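Local coordinates for protein galactokinase (Bifidobacterium longum subsp. infantis, PDB 6TEP) that probably phosphorylates galactose at the expense of ATP, as a galactokinase of the GHMP kinase family, at residues 76-81 against 101-106. Residues are numbered along the deposited sequence; the frame is centred on the assembly and turned at random.
Sequences VRVVSG and DGWSAY. With ADP (adenosine-5'-diphosphate), chain H.
W103 reaches across to strand 75-80 and meets V78 and S80 with the outer end of its indole. W103 CH2 lies 3.5 Å from V78 CG2, and the two side chains run past each other in opposite directions. S80 CB comes over one face of the W103 six-membered ring, 4.2 Å from the centroid and 25° off the normal, a CH-pi contact. W103 CG stands between its own backbone N and carbonyl carbon (chi1 74°), which swings the indole toward the strand. V78 CG2 also touches S104 CB at 3.5 Å, and A88 of strand 86-91 lies against both residues. G102 to A105 form a type I turn, with A105 N hydrogen-bonded to G102 O. The contact thus joins a strand of the large mixed sheet to the turn that runs into helix 105-116, beside the nucleotide site of the GHMP kinase fold. S80 OG points away from its backbone N (chi1 162°), which carries it out to adenine; it donates to N1 of ADP at 2.7 Å and is also hydrogen-bonded to V82 N. Adenine C2 lies obliquely, 3.3 Å above the W103 indole plane and offset toward the rim, on the side from which S80 CB comes. Replacing W103 with an alanine would probably deprive S80 CB and adenine C2 of their aromatic neighbour and open a gap beside V78. W103 CB approaches ADP O2' at 3.4 Å.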
loop_
_atom_site.group_PDB
_atom_site.type_symbol
_atom_site.label_atom_id
_atom_site.label_comp_id
_atom_site.label_asym_id
_atom_site.label_seq_id
_atom_site.Cartn_x
_atom_site.Cartn_y
_atom_site.Cartn_z
ATOM N N VAL A 76 14.607 1.675 -22.540
ATOM C CA VAL A 76 14.503 1.363 -21.089
ATOM C C VAL A 76 14.992 -0.073 -20.834
ATOM O O VAL A 76 14.315 -1.024 -21.233
ATOM C CB VAL A 76 13.113 1.613 -20.472
ATOM C CG1 VAL A 76 13.220 1.323 -18.995
ATOM C CG2 VAL A 76 12.550 3.015 -20.763
ATOM N N ARG A 77 16.057 -0.173 -20.052
ATOM C CA ARG A 77 16.654 -1.440 -19.551
ATOM C C ARG A 77 16.426 -1.469 -18.029
ATOM O O ARG A 77 16.797 -0.529 -17.371
ATOM C CB ARG A 77 18.134 -1.557 -19.921
ATOM C CG ARG A 77 18.393 -1.599 -21.405
ATOM C CD ARG A 77 19.764 -1.984 -21.667
ATOM N NE ARG A 77 20.661 -0.973 -21.244
ATOM C CZ ARG A 77 21.946 -1.082 -21.264
ATOM N NH1 ARG A 77 22.483 -2.190 -21.709
ATOM N NH2 ARG A 77 22.682 -0.115 -20.786
ATOM N N VAL A 78 15.828 -2.532 -17.531
ATOM C CA VAL A 78 15.722 -2.710 -16.060
ATOM C C VAL A 78 16.188 -4.103 -15.663
ATOM O O VAL A 78 15.896 -5.054 -16.353
ATOM C CB VAL A 78 14.303 -2.404 -15.549
ATOM C CG1 VAL A 78 13.979 -0.959 -15.702
ATOM C CG2 VAL A 78 13.220 -3.241 -16.202
ATOM N N VAL A 79 16.750 -4.194 -14.460
ATOM C CA VAL A 79 17.097 -5.504 -13.894
ATOM C C VAL A 79 16.730 -5.464 -12.399
ATOM O O VAL A 79 16.718 -4.333 -11.796
ATOM C CB VAL A 79 18.575 -5.768 -14.118
ATOM C CG1 VAL A 79 19.438 -4.868 -13.277
ATOM C CG2 VAL A 79 18.914 -7.214 -13.910
ATOM N N SER A 80 16.520 -6.621 -11.798
ATOM C CA SER A 80 16.128 -6.701 -10.377
ATOM C C SER A 80 16.891 -7.840 -9.742
ATOM O O SER A 80 17.094 -8.872 -10.394
ATOM C CB SER A 80 14.648 -6.904 -10.244
ATOM O OG SER A 80 14.273 -7.378 -8.982
ATOM N N GLY A 81 17.242 -7.630 -8.485
ATOM C CA GLY A 81 17.870 -8.674 -7.698
ATOM C C GLY A 81 17.050 -9.940 -7.593
ATOM O O GLY A 81 17.624 -10.945 -7.172
ATOM N N ASP A 101 5.446 -6.318 -21.368
ATOM C CA ASP A 101 5.278 -7.650 -20.723
ATOM C C ASP A 101 5.961 -7.670 -19.343
ATOM O O ASP A 101 7.127 -7.195 -19.265
ATOM C CB ASP A 101 5.973 -8.774 -21.508
ATOM C CG ASP A 101 5.921 -8.682 -23.031
ATOM O OD1 ASP A 101 4.837 -8.889 -23.586
ATOM O OD2 ASP A 101 6.999 -8.457 -23.646
ATOM N N GLY A 102 5.326 -8.242 -18.306
ATOM C CA GLY A 102 6.068 -8.715 -17.121
ATOM C C GLY A 102 6.312 -7.591 -16.124
ATOM O O GLY A 102 5.739 -6.463 -16.279
ATOM N N TRP A 103 7.225 -7.813 -15.181
ATOM C CA TRP A 103 7.488 -6.871 -14.079
ATOM C C TRP A 103 7.962 -5.511 -14.658
ATOM O O TRP A 103 7.745 -4.489 -13.980
ATOM C CB TRP A 103 8.490 -7.492 -13.132
ATOM C CG TRP A 103 9.890 -7.520 -13.642
ATOM C CD1 TRP A 103 10.467 -8.454 -14.459
ATOM C CD2 TRP A 103 10.905 -6.553 -13.371
ATOM N NE1 TRP A 103 11.787 -8.158 -14.671
ATOM C CE2 TRP A 103 12.086 -6.985 -14.041
ATOM C CE3 TRP A 103 10.925 -5.340 -12.665
ATOM C CZ2 TRP A 103 13.265 -6.250 -14.000
ATOM C CZ3 TRP A 103 12.106 -4.649 -12.587
ATOM C CH2 TRP A 103 13.254 -5.098 -13.259
ATOM N N SER A 104 8.756 -5.498 -15.742
ATOM C CA SER A 104 9.332 -4.270 -16.302
ATOM C C SER A 104 8.246 -3.264 -16.710
ATOM O O SER A 104 8.606 -2.071 -16.965
ATOM C CB SER A 104 10.247 -4.544 -17.521
ATOM O OG SER A 104 9.494 -5.068 -18.592
ATOM N N ALA A 105 6.991 -3.714 -16.810
ATOM C CA ALA A 105 5.870 -2.809 -17.104
ATOM C C ALA A 105 5.781 -1.734 -15.999
ATOM O O ALA A 105 5.405 -0.622 -16.303
ATOM C CB ALA A 105 4.590 -3.585 -17.216
ATOM N N TYR A 106 6.106 -2.056 -14.759
ATOM C CA TYR A 106 5.929 -1.107 -13.620
ATOM C C TYR A 106 6.878 0.067 -13.754
ATOM O O TYR A 106 6.404 1.212 -13.831
ATOM C CB TYR A 106 6.066 -1.824 -12.293
ATOM C CG TYR A 106 4.939 -2.760 -12.003
ATOM C CD1 TYR A 106 3.790 -2.277 -11.438
ATOM C CD2 TYR A 106 5.006 -4.124 -12.221
ATOM C CE1 TYR A 106 2.722 -3.101 -11.111
ATOM C CE2 TYR A 106 3.923 -4.954 -11.961
ATOM C CZ TYR A 106 2.801 -4.469 -11.301
ATOM O OH TYR A 106 1.759 -5.337 -11.086
HETATM P PB ADP H . 2.218 -6.300 -3.875
HETATM O O1B ADP H . 3.648 -6.578 -3.452
HETATM O O2B ADP H . 2.031 -4.877 -4.276
HETATM O O3B ADP H . 1.202 -6.743 -2.808
HETATM P PA ADP H . 1.605 -6.766 -6.649
HETATM O O1A ADP H . 0.753 -5.538 -6.825
HETATM O O2A ADP H . 1.094 -7.945 -7.383
HETATM O O3A ADP H . 1.825 -7.177 -5.138
HETATM O "O5'" ADP H . 3.075 -6.346 -7.136
HETATM C "C5'" ADP H . 4.091 -7.354 -7.245
HETATM C "C4'" ADP H . 4.604 -7.358 -8.660
HETATM O "O4'" ADP H . 5.371 -6.162 -8.873
HETATM C "C3'" ADP H . 5.558 -8.515 -8.924
HETATM O "O3'" ADP H . 4.854 -9.657 -9.357
HETATM C "C2'" ADP H . 6.444 -7.931 -10.028
HETATM O "O2'" ADP H . 5.752 -7.948 -11.240
HETATM C "C1'" ADP H . 6.590 -6.505 -9.501
HETATM N N9 ADP H . 7.667 -6.357 -8.536
HETATM C C8 ADP H . 7.561 -5.808 -7.276
HETATM N N7 ADP H . 8.708 -5.757 -6.643
HETATM C C5 ADP H . 9.650 -6.234 -7.575
HETATM C C6 ADP H . 11.047 -6.425 -7.527
HETATM N N6 ADP H . 11.822 -6.150 -6.479
HETATM N N1 ADP H . 11.659 -6.912 -8.646
HETATM C C2 ADP H . 10.918 -7.210 -9.709
HETATM N N3 ADP H . 9.598 -7.123 -9.853
HETATM C C4 ADP H . 9.013 -6.599 -8.740
#